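PDB 3AX6: phosphoribosylaminoimidazole carboxylase, ATPase subunit from Thermotoga maritima, which probably catalyses the ATP-dependent carboxylation of 5-aminoimidazole ribonucleotide with bicarbonate to N5-carboxyaminoimidazole ribonucleotide, a step of de novo purine synthesis. Local coordinates for residues M181-E186 / L288-T293. Numbering follows the deposited sequence.
Sequences MVARNE and LPLGST
The CD1 methyl of Leu-290 stands to one side of the plane of the Asn-185 carboxamide, obliquely over its far rim, 3.5 Å from Asn-185 CG. Beyond that end, on the side remote from CB, sits the backbone carbonyl of Leu-288, whose O lies 3.4 Å from the same CG and almost level with the group. Which end of this amide is oxygen and which nitrogen is doubtful in the model, but either way the end of the group meets a carbonyl nearly in its plane and a methyl raised to one side. CB of Asn-185 already points at the 288-293 loop; a chi1 of -95°, away from a staggered value, sets how the amide is turned against it. Asn-185 and Leu-290 run past each other in opposite directions, and the leucine forks across the end of the strand. While CD1 takes the amide, CD2 turns to the backbone, 3.7 Å from Ala-183 O and 4.2 Å from Arg-184 CA. The Ala-183 methyl adds a looser apolar touch, its CB 4.4 Å from Leu-290 CD2. With the amide cut back to an alanine here, Leu-288 O would probably lose the group that faces it, and a gap would open beside Leu-290 CD1. The contact is local packing, away from the nucleotide pocket, that sets the end of strand 174-184 in the ATP-grasp domain against the loop between helix 277-285 and strand 299-305. Leu-290 also rests on Gln-280 of that helix and on Ala-191 of strand 190-198, the antiparallel neighbour to which the backbone of Ala-183 is hydrogen-bonded. With their CB bonds directed away from the strand, Leu-288 and Pro-289 pack on Leu-323 and Glu-320 of the second subunit.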
# COMPACT_ATOMS: atom_id res chain seq x y z
N MSE A 181 4.48 -12.15 -13.92
CA MSE A 181 4.81 -10.76 -14.15
C MSE A 181 6.32 -10.67 -14.28
O MSE A 181 7.05 -11.29 -13.52
CB MSE A 181 4.38 -9.88 -12.97
CG MSE A 181 2.91 -9.98 -12.56
SE MSE A 181 1.69 -9.54 -13.97
CE MSE A 181 2.22 -7.71 -14.31
N VAL A 182 6.79 -9.89 -15.25
CA VAL A 182 8.23 -9.70 -15.42
C VAL A 182 8.48 -8.23 -15.83
O VAL A 182 7.87 -7.70 -16.77
CB VAL A 182 8.82 -10.72 -16.44
CG1 VAL A 182 7.90 -10.89 -17.61
CG2 VAL A 182 10.19 -10.26 -16.90
N ALA A 183 9.34 -7.56 -15.09
CA ALA A 183 9.64 -6.17 -15.37
C ALA A 183 11.05 -6.04 -15.93
O ALA A 183 11.93 -6.84 -15.60
CB ALA A 183 9.51 -5.34 -14.11
N ARG A 184 11.24 -5.03 -16.77
CA ARG A 184 12.55 -4.79 -17.37
C ARG A 184 12.81 -3.30 -17.52
O ARG A 184 11.90 -2.53 -17.85
CB ARG A 184 12.63 -5.49 -18.73
CG ARG A 184 13.95 -5.32 -19.46
CD ARG A 184 13.98 -6.15 -20.75
NE ARG A 184 15.22 -5.99 -21.52
CZ ARG A 184 15.57 -4.89 -22.19
NH1 ARG A 184 14.77 -3.82 -22.19
NH2 ARG A 184 16.71 -4.86 -22.87
N ASN A 185 14.06 -2.92 -17.27
CA ASN A 185 14.60 -1.56 -17.36
C ASN A 185 15.08 -1.31 -18.77
O ASN A 185 15.21 -2.24 -19.56
CB ASN A 185 15.84 -1.41 -16.49
CG ASN A 185 15.53 -0.86 -15.15
OD1 ASN A 185 16.42 -0.75 -14.30
ND2 ASN A 185 14.27 -0.51 -14.93
N GLU A 186 15.40 -0.06 -19.08
CA GLU A 186 15.94 0.25 -20.39
C GLU A 186 17.41 -0.18 -20.32
O GLU A 186 18.01 -0.51 -21.34
CB GLU A 186 15.83 1.75 -20.69
CG GLU A 186 16.11 2.07 -22.15
CD GLU A 186 15.48 3.38 -22.58
OE1 GLU A 186 15.51 3.69 -23.79
OE2 GLU A 186 14.94 4.10 -21.72
N LEU A 288 15.13 2.91 -13.11
CA LEU A 288 15.72 2.87 -11.78
C LEU A 288 15.94 1.40 -11.43
O LEU A 288 15.37 0.52 -12.08
CB LEU A 288 14.75 3.48 -10.77
CG LEU A 288 14.42 4.96 -10.90
CD1 LEU A 288 13.19 5.30 -10.09
CD2 LEU A 288 15.61 5.77 -10.43
N PRO A 289 16.79 1.12 -10.43
CA PRO A 289 17.04 -0.27 -10.04
C PRO A 289 15.72 -0.94 -9.65
O PRO A 289 14.91 -0.37 -8.91
CB PRO A 289 18.00 -0.13 -8.87
CG PRO A 289 18.81 1.07 -9.25
CD PRO A 289 17.76 2.03 -9.78
N LEU A 290 15.50 -2.14 -10.16
CA LEU A 290 14.27 -2.88 -9.89
C LEU A 290 14.24 -3.45 -8.47
O LEU A 290 15.29 -3.75 -7.89
CB LEU A 290 14.11 -4.00 -10.92
CG LEU A 290 13.38 -3.67 -12.23
CD1 LEU A 290 13.61 -2.23 -12.61
CD2 LEU A 290 13.82 -4.62 -13.33
N GLY A 291 13.04 -3.59 -7.92
CA GLY A 291 12.90 -4.13 -6.57
C GLY A 291 12.74 -5.63 -6.49
O GLY A 291 12.29 -6.29 -7.43
N SER A 292 13.10 -6.18 -5.34
CA SER A 292 13.00 -7.62 -5.09
C SER A 292 11.61 -8.19 -5.34
O SER A 292 10.61 -7.59 -4.96
CB SER A 292 13.40 -7.93 -3.65
OG SER A 292 12.89 -9.19 -3.28
N THR A 293 11.55 -9.37 -5.96
CA THR A 293 10.26 -10.00 -6.22
C THR A 293 10.02 -11.18 -5.28
O THR A 293 9.18 -12.03 -5.58
CB THR A 293 10.16 -10.55 -7.65
OG1 THR A 293 11.14 -11.59 -7.82
CG2 THR A 293 10.39 -9.44 -8.69